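Local coordinates for methyltransferase (Streptomyces avermitilis, PDB 3GIW), which probably acts as an S-adenosylmethionine-dependent methyltransferase on a substrate not yet identified, and binds S-adenosyl-L-homocysteine, at residues Met59-Asp64 and Val247-Trp252; Ala71-Glu76 and Tyr195-Ile200. All blocks are in the same frame, centred on the assembly; numbering follows the deposited sequence. Where two conformers were deposited one is given.

Overall arrangement
Following the chain from its N terminus, helix 55-75 supplies the first partner of both contacts: 59-64 near its start for contact 1, 71-76 toward its C-terminal end for contact 2. The chain then builds strands 81-85, 107-112, 132-137 and 163-167 before returning as strand 195-201, where contact 2 closes its loop. Contact 1 closes later, at 247-252, where strand 240-248 ends in a 3-10 turn, and so its larger loop encloses that of contact 2. Strand order 3-2-1-4-5-7-6 is that of the Rossmann-like class I methyltransferases. Together the contacts fasten one helix along this sheet; N62 of contact 1 probably hydrogen-bonds S199 of contact 2, and W252 packs on H72.

Contact 1: residues Met59-Asp64 and Val247-Trp252; sequences MRANRD and VQVHKW
V249 sets its CG2 methyl against the helix at A61, 4.2 Å from A61 CB and 4.0 Å from A61 O. The same methyl lies 4.3 Å from N62 N, and so rests on the backbone between two helical residues as well as on a side chain. A valine chi1 of -71° divides the work of its branches: CG1 stands anti to the carbonyl carbon, while CG2, placed between the backbone N and that carbon, does the touching. Alanine suits the facing position because its single methyl lets the short 249-251 3-10 segment come near, with the CA atoms of A61 and H250 6.4 Å apart. Backbone bonds from K251 N to Q248 O and from W252 N to V249 O hold that turn, and V249 also pairs through its backbone with M269 of the neighbouring strand.

N62 meets V249 through its backbone N. Its side chain leaves the backbone pointing away from V249, and CG anti to the backbone N (chi1 174°) carries the amide to S199 and Y28. N62, R63 and Y28 belong to the S-adenosyl-L-homocysteine site, which holds no such ligand in this model. No hydrogen bond crosses between 59-64 and 247-252: this join depends on van der Waals fit, leaving N62 OD1 to bond S199 OG and ND2 to bond Y28 OH, which would fix the amide's orientation at the ligand site.

Contact 2: residues Ala71-Glu76 and Tyr195-Ile200; sequences AHLAKE and YLAMSI
L73 lays its CD2 methyl over one face of the Y195 ring, 3.9 Å from the ring centroid and 29° off the ring normal, a CH-pi contact. The methyl is displaced toward the root of the ring: it stands 3.5 Å from Y195 CG and 3.6 Å from Y195 CB, so it lies over the CB-CG end of the ring rather than the hydroxyl end. The other branch is used as well. L73 CD1 reaches the methyl of A197, two residues along the strand, with 4.3 Å between CD1 and A197 CB.

Leucine suits this place because its fork can serve two strand residues at once, while the small A197 lets the branch settle close to the sheet. The flat tyrosine ring gives the methyl a face to lie on, and its length suits a residue that must span several neighbours. L73 does not leave its backbone aimed at the strand; with CG anti to the carbonyl carbon (chi1 -76°), the end of the side chain swings in. Y195, by contrast, starts out toward the helix, and the two side chains run past one another antiparallel. Being two apart on an extended strand, Y195 and A197 share the helix-facing side, whereas L196 between them turns away and meets L164 and F236.

No hydrogen bond joins the segments. The last turns of helix 55-75 lie over the sheet where strand 195-201 runs between parallel 163-167 and antiparallel 269-275. L73 reaches A163 and V273 on those two flanking strands, A197 touches T165 and V273, and Y195 extends to V242 of strand 240-248 and to A77 and I79 in the loop leading from the helix into strand 81-85.

Contact 1: residues Met59-Asp64 and Val247-Trp252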
HETATM    1  N   MSE A  59       5.872   1.312  10.548  1.00 11.32           N
HETATM    2  CA  MSE A  59       4.554   1.581   9.976  0.80 11.49           C
HETATM    3  C   MSE A  59       4.455   3.071   9.576  1.00 11.48           C
HETATM    4  O   MSE A  59       3.942   3.386   8.495  1.00 10.87           O
HETATM    5  CB  MSE A  59       3.466   1.097  10.946  0.80 11.08           C
HETATM    6  CG  MSE A  59       3.373  -0.420  10.997  0.80 11.12           C
HETATM    7 SE   MSE A  59       1.917  -1.043  12.045  0.60 11.89          SE
HETATM    8  CE  MSE A  59       1.647  -2.749  11.171  0.80 15.09           C
ATOM      9  N   ARG A  60       4.981   3.984  10.394  1.00 11.46           N
ATOM     10  CA  ARG A  60       5.003   5.386  10.031  0.50 14.28           C
ATOM     11  C   ARG A  60       5.882   5.625   8.775  1.00 13.07           C
ATOM     12  O   ARG A  60       5.507   6.406   7.872  1.00 13.09           O
ATOM     13  CB  ARG A  60       5.421   6.197  11.253  0.50 15.93           C
ATOM     14  CG  ARG A  60       4.344   6.182  12.366  0.50 19.07           C
ATOM     15  CD  ARG A  60       4.803   6.759  13.717  0.50 20.82           C
ATOM     16  NE  ARG A  60       3.761   7.600  14.329  0.50 23.15           N
ATOM     17  CZ  ARG A  60       2.899   7.249  15.289  0.50 24.05           C
ATOM     18  NH1 ARG A  60       2.886   6.034  15.823  0.50 25.04           N
ATOM     19  NH2 ARG A  60       2.018   8.141  15.726  0.50 24.61           N
ATOM     20  N   ALA A  61       7.019   4.925   8.675  1.00 11.23           N
ATOM     21  CA  ALA A  61       7.886   5.088   7.535  1.00 11.82           C
ATOM     22  C   ALA A  61       7.221   4.600   6.245  1.00 11.50           C
ATOM     23  O   ALA A  61       7.446   5.155   5.161  1.00 12.72           O
ATOM     24  CB  ALA A  61       9.249   4.333   7.749  1.00 12.72           C
ATOM     25  N   ASN A  62       6.433   3.549   6.322  1.00 11.52           N
ATOM     26  CA  ASN A  62       5.700   3.083   5.146  1.00 11.84           C
ATOM     27  C   ASN A  62       4.686   4.129   4.673  1.00 11.24           C
ATOM     28  O   ASN A  62       4.594   4.420   3.463  1.00 12.90           O
ATOM     29  CB  ASN A  62       5.008   1.754   5.421  1.00 12.63           C
ATOM     30  CG  ASN A  62       4.122   1.308   4.261  1.00 15.08           C
ATOM     31  OD1 ASN A  62       4.631   0.749   3.297  1.00 16.09           O
ATOM     32  ND2 ASN A  62       2.840   1.641   4.328  1.00 15.90           N
ATOM     33  N   ARG A  63       3.968   4.745   5.609  1.00 11.03           N
ATOM     34  CA  ARG A  63       3.018   5.797   5.248  1.00 13.36           C
ATOM     35  C   ARG A  63       3.749   6.980   4.638  1.00 12.32           C
ATOM     36  O   ARG A  63       3.294   7.551   3.605  1.00 12.98           O
ATOM     37  CB  ARG A  63       2.133   6.200   6.426  1.00 14.66           C
ATOM     38  CG  ARG A  63       0.925   7.073   5.981  1.00 16.98           C
ATOM     39  CD  ARG A  63      -0.154   6.292   5.241  1.00 20.25           C
ATOM     40  NE  ARG A  63      -1.193   7.182   4.697  1.00 21.15           N
ATOM     41  CZ  ARG A  63      -2.333   6.749   4.155  1.00 22.82           C
ATOM     42  NH1 ARG A  63      -2.599   5.441   4.104  1.00 22.76           N
ATOM     43  NH2 ARG A  63      -3.211   7.630   3.665  1.00 22.08           N
ATOM     44  N   ASP A  64       4.864   7.411   5.224  1.00 12.51           N
ATOM     45  CA  ASP A  64       5.636   8.539   4.711  1.00 12.66           C
ATOM     46  C   ASP A  64       6.150   8.248   3.283  1.00 13.36           C
ATOM     47  O   ASP A  64       6.141   9.126   2.413  1.00 12.56           O
ATOM     48  CB  ASP A  64       6.833   8.844   5.630  1.00 13.35           C
ATOM     49  CG  ASP A  64       6.436   9.463   6.974  1.00 15.59           C
ATOM     50  OD1 ASP A  64       5.311   9.959   7.120  1.00 18.23           O
ATOM     51  OD2 ASP A  64       7.283   9.435   7.895  1.00 16.49           O
ATOM     52  N   VAL A 247      14.686  -0.494  -2.634  1.00 11.83           N
ATOM     53  CA  VAL A 247      15.472  -0.173  -1.434  1.00 11.90           C
ATOM     54  C   VAL A 247      14.598  -0.074  -0.210  1.00 10.76           C
ATOM     55  O   VAL A 247      13.378  -0.011  -0.313  1.00 12.24           O
ATOM     56  CB  VAL A 247      16.226   1.154  -1.586  1.00 12.55           C
ATOM     57  CG1 VAL A 247      17.198   1.132  -2.779  1.00 12.80           C
ATOM     58  CG2 VAL A 247      15.258   2.349  -1.725  1.00 12.59           C
ATOM     59  N   GLN A 248      15.184  -0.147   0.982  1.00  9.92           N
ATOM     60  CA  GLN A 248      14.377   0.082   2.169  1.00 10.33           C
ATOM     61  C   GLN A 248      13.641   1.427   2.077  1.00 10.61           C
ATOM     62  O   GLN A 248      14.194   2.392   1.607  1.00 10.69           O
ATOM     63  CB  GLN A 248      15.213   0.010   3.446  1.00  9.98           C
ATOM     64  CG  GLN A 248      15.677  -1.398   3.812  1.00 11.33           C
ATOM     65  CD  GLN A 248      16.390  -1.342   5.165  1.00 11.33           C
ATOM     66  OE1 GLN A 248      17.511  -0.831   5.273  1.00 12.81           O
ATOM     67  NE2 GLN A 248      15.698  -1.808   6.220  1.00 12.26           N
ATOM     68  N   VAL A 249      12.388   1.474   2.521  1.00 11.19           N
ATOM     69  CA  VAL A 249      11.547   2.641   2.256  1.00 11.67           C
ATOM     70  C   VAL A 249      12.128   3.946   2.749  1.00 11.42           C
ATOM     71  O   VAL A 249      11.938   4.987   2.081  1.00 12.90           O
ATOM     72  CB  VAL A 249      10.091   2.515   2.768  1.00 11.72           C
ATOM     73  CG1 VAL A 249       9.331   1.533   1.930  1.00 12.34           C
ATOM     74  CG2 VAL A 249       9.980   2.167   4.257  1.00 12.00           C
ATOM     75  N   HIS A 250      12.863   3.961   3.863  1.00 10.91           N
ATOM     76  CA  HIS A 250      13.413   5.213   4.388  1.00 11.60           C
ATOM     77  C   HIS A 250      14.611   5.714   3.580  1.00 12.23           C
ATOM     78  O   HIS A 250      15.087   6.827   3.806  1.00 13.87           O
ATOM     79  CB  HIS A 250      13.762   5.065   5.862  1.00 13.13           C
ATOM     80  CG  HIS A 250      14.891   4.128   6.116  1.00 12.88           C
ATOM     81  ND1 HIS A 250      14.895   2.823   5.659  1.00 13.07           N
ATOM     82  CD2 HIS A 250      16.041   4.284   6.815  1.00 13.02           C
ATOM     83  CE1 HIS A 250      16.008   2.229   6.052  1.00 13.44           C
ATOM     84  NE2 HIS A 250      16.717   3.090   6.763  1.00 14.12           N
ATOM     85  N   LYS A 251      15.089   4.896   2.664  1.00 11.53           N
ATOM     86  CA  LYS A 251      16.180   5.242   1.752  1.00 11.79           C
ATOM     87  C   LYS A 251      15.716   5.630   0.332  1.00 12.41           C
ATOM     88  O   LYS A 251      16.547   5.902  -0.536  1.00 13.53           O
ATOM     89  CB  LYS A 251      17.164   4.049   1.675  1.00 12.10           C
ATOM     90  CG  LYS A 251      17.796   3.736   3.005  1.00 13.02           C
ATOM     91  CD  LYS A 251      18.849   2.642   2.919  1.00 13.72           C
ATOM     92  CE  LYS A 251      19.349   2.325   4.304  1.00 14.82           C
ATOM     93  NZ  LYS A 251      20.553   1.428   4.288  1.00 16.06           N
ATOM     94  N   TRP A 252      14.402   5.618   0.096  1.00 12.03           N
ATOM     95  CA  TRP A 252      13.828   5.972  -1.207  1.00 11.86           C
ATOM     96  C   TRP A 252      13.475   7.465  -1.230  1.00 11.82           C
ATOM     97  O   TRP A 252      12.522   7.885  -0.583  1.00 11.82           O
ATOM     98  CB  TRP A 252      12.595   5.106  -1.522  1.00 11.34           C
ATOM     99  CG  TRP A 252      12.125   5.142  -2.945  1.00 11.87           C
ATOM    100  CD1 TRP A 252      12.472   4.266  -3.921  1.00 12.61           C
ATOM    101  CD2 TRP A 252      11.281   6.135  -3.566  1.00 13.41           C
ATOM    102  NE1 TRP A 252      11.885   4.624  -5.112  1.00 12.15           N
ATOM    103  CE2 TRP A 252      11.171   5.782  -4.927  1.00 13.28           C
ATOM    104  CE3 TRP A 252      10.595   7.259  -3.101  1.00 12.64           C
ATOM    105  CZ2 TRP A 252      10.407   6.541  -5.845  1.00 14.27           C
ATOM    106  CZ3 TRP A 252       9.850   8.026  -4.017  1.00 13.88           C
ATOM    107  CH2 TRP A 252       9.755   7.647  -5.361  1.00 12.98           C
TER

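Contact 2: residues Ala71-Glu76 and Tyr195-Ile200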
ATOM      1  N   ALA A  71       3.650  11.736  -4.521  1.00 12.62           N
ATOM      2  CA  ALA A  71       4.104  13.061  -4.942  1.00 13.40           C
ATOM      3  C   ALA A  71       5.053  12.997  -6.165  1.00 13.52           C
ATOM      4  O   ALA A  71       4.878  13.745  -7.129  1.00 13.23           O
ATOM      5  CB  ALA A  71       4.771  13.772  -3.772  1.00 13.99           C
ATOM      6  N   HIS A  72       6.009  12.079  -6.162  1.00 12.77           N
ATOM      7  CA  HIS A  72       6.872  11.853  -7.311  1.00 12.89           C
ATOM      8  C   HIS A  72       6.054  11.526  -8.567  1.00 12.33           C
ATOM      9  O   HIS A  72       6.298  12.058  -9.653  1.00 13.36           O
ATOM     10  CB  HIS A  72       7.825  10.683  -7.052  1.00 14.42           C
ATOM     11  CG  HIS A  72       8.733  10.380  -8.206  1.00 16.50           C
ATOM     12  ND1 HIS A  72       9.929  11.041  -8.392  1.00 17.45           N
ATOM     13  CD2 HIS A  72       8.601   9.533  -9.257  1.00 17.92           C
ATOM     14  CE1 HIS A  72      10.498  10.607  -9.503  1.00 18.56           C
ATOM     15  NE2 HIS A  72       9.725   9.679 -10.036  1.00 18.57           N
ATOM     16  N   LEU A  73       5.144  10.570  -8.443  1.00 12.33           N
ATOM     17  CA  LEU A  73       4.326  10.138  -9.571  1.00 13.07           C
ATOM     18  C   LEU A  73       3.499  11.300 -10.156  1.00 12.33           C
ATOM     19  O   LEU A  73       3.433  11.461 -11.385  1.00 12.73           O
ATOM     20  CB  LEU A  73       3.443   8.981  -9.152  1.00 12.84           C
ATOM     21  CG  LEU A  73       4.137   7.615  -9.028  1.00 13.93           C
ATOM     22  CD1 LEU A  73       3.282   6.667  -8.178  1.00 14.69           C
ATOM     23  CD2 LEU A  73       4.464   7.018 -10.419  1.00 14.79           C
ATOM     24  N   ALA A  74       2.906  12.137  -9.294  1.00 12.83           N
ATOM     25  CA  ALA A  74       2.088  13.257  -9.739  1.00 13.90           C
ATOM     26  C   ALA A  74       2.968  14.366 -10.294  1.00 14.09           C
ATOM     27  O   ALA A  74       2.704  14.875 -11.387  1.00 15.57           O
ATOM     28  CB  ALA A  74       1.215  13.789  -8.617  1.00 13.89           C
ATOM     29  N   LYS A  75       4.026  14.737  -9.579  1.00 14.22           N
ATOM     30  CA  LYS A  75       4.792  15.928  -9.947  0.50 15.41           C
ATOM     31  C   LYS A  75       5.817  15.645 -11.035  1.00 16.59           C
ATOM     32  O   LYS A  75       5.812  16.317 -12.062  1.00 19.97           O
ATOM     33  CB  LYS A  75       5.473  16.561  -8.725  0.50 15.29           C
ATOM     34  CG  LYS A  75       6.064  17.957  -8.998  0.50 15.55           C
ATOM     35  N   GLU A  76       6.697  14.674 -10.802  1.00 16.65           N
ATOM     36  CA  GLU A  76       7.808  14.390 -11.725  0.70 18.03           C
ATOM     37  C   GLU A  76       7.337  13.587 -12.923  1.00 16.97           C
ATOM     38  O   GLU A  76       7.684  13.918 -14.054  1.00 18.83           O
ATOM     39  CB  GLU A  76       8.965  13.651 -11.041  0.70 20.40           C
ATOM     40  CG  GLU A  76       9.637  14.420  -9.923  0.70 22.55           C
ATOM     41  CD  GLU A  76      10.189  15.745 -10.384  0.70 25.01           C
ATOM     42  OE1 GLU A  76      10.832  15.768 -11.459  0.70 27.09           O
ATOM     43  OE2 GLU A  76       9.966  16.757  -9.682  0.70 28.14           O
ATOM     44  N   TYR A 195       2.598   3.175 -14.328  1.00 11.65           N
ATOM     45  CA  TYR A 195       3.575   2.844 -13.280  1.00 11.27           C
ATOM     46  C   TYR A 195       3.033   1.797 -12.312  1.00 12.04           C
ATOM     47  O   TYR A 195       1.815   1.640 -12.126  1.00 12.79           O
ATOM     48  CB  TYR A 195       3.984   4.099 -12.488  1.00 12.24           C
ATOM     49  CG  TYR A 195       4.934   5.038 -13.223  1.00 13.27           C
ATOM     50  CD1 TYR A 195       4.475   5.906 -14.225  1.00 13.49           C
ATOM     51  CD2 TYR A 195       6.283   5.087 -12.888  1.00 12.62           C
ATOM     52  CE1 TYR A 195       5.328   6.779 -14.863  1.00 13.46           C
ATOM     53  CE2 TYR A 195       7.149   5.950 -13.538  1.00 12.78           C
ATOM     54  CZ  TYR A 195       6.664   6.782 -14.538  1.00 12.15           C
ATOM     55  OH  TYR A 195       7.499   7.676 -15.213  1.00 15.37           O
ATOM     56  N   LEU A 196       3.961   1.081 -11.684  1.00 11.47           N
ATOM     57  CA  LEU A 196       3.707   0.190 -10.544  1.00 11.28           C
ATOM     58  C   LEU A 196       4.523   0.741  -9.384  1.00 11.78           C
ATOM     59  O   LEU A 196       5.719   0.957  -9.522  1.00 12.22           O
ATOM     60  CB  LEU A 196       4.140  -1.231 -10.883  1.00 12.57           C
ATOM     61  CG  LEU A 196       4.031  -2.238  -9.720  1.00 12.29           C
ATOM     62  CD1 LEU A 196       2.596  -2.438  -9.211  1.00 12.58           C
ATOM     63  CD2 LEU A 196       4.631  -3.605 -10.141  1.00 14.45           C
ATOM     64  N   ALA A 197       3.869   0.942  -8.245  1.00 11.33           N
ATOM     65  CA  ALA A 197       4.518   1.381  -6.987  1.00 11.70           C
ATOM     66  C   ALA A 197       4.114   0.372  -5.911  1.00 11.06           C
ATOM     67  O   ALA A 197       2.913   0.128  -5.714  1.00 12.10           O
ATOM     68  CB  ALA A 197       4.091   2.785  -6.568  1.00 11.96           C
HETATM   69  N   MSE A 198       5.095  -0.154  -5.195  1.00 10.70           N
HETATM   70  CA  MSE A 198       4.840  -1.127  -4.153  1.00 11.50           C
HETATM   71  C   MSE A 198       5.711  -0.917  -2.927  1.00 11.95           C
HETATM   72  O   MSE A 198       6.845  -0.497  -2.995  1.00 11.97           O
HETATM   73  CB  MSE A 198       5.113  -2.558  -4.644  1.00 12.86           C
HETATM   74  CG  MSE A 198       4.353  -2.958  -5.928  1.00 11.71           C
HETATM   75 SE   MSE A 198       4.646  -4.846  -6.346  0.75 12.28          SE
HETATM   76  CE  MSE A 198       3.708  -5.607  -4.842  1.00 14.94           C
ATOM     77  N   SER A 199       5.179  -1.321  -1.776  1.00 11.55           N
ATOM     78  CA  SER A 199       6.016  -1.609  -0.596  1.00 12.34           C
ATOM     79  C   SER A 199       5.827  -3.088  -0.259  1.00 11.58           C
ATOM     80  O   SER A 199       4.672  -3.602  -0.231  1.00 13.24           O
ATOM     81  CB  SER A 199       5.751  -0.688   0.576  1.00 12.43           C
ATOM     82  OG  SER A 199       4.457  -0.833   1.082  1.00 13.69           O
ATOM     83  N   ILE A 200       6.931  -3.782   0.012  1.00 11.97           N
ATOM     84  CA  ILE A 200       6.996  -5.225   0.152  1.00 11.96           C
ATOM     85  C   ILE A 200       7.708  -5.612   1.464  1.00 12.35           C
ATOM     86  O   ILE A 200       8.865  -5.233   1.692  1.00 12.35           O
ATOM     87  CB  ILE A 200       7.770  -5.825  -1.057  1.00 11.72           C
ATOM     88  CG1 ILE A 200       7.039  -5.511  -2.383  1.00 12.80           C
ATOM     89  CG2 ILE A 200       7.954  -7.351  -0.957  1.00 14.09           C
ATOM     90  CD1 ILE A 200       7.832  -5.788  -3.661  1.00 13.65           C
TER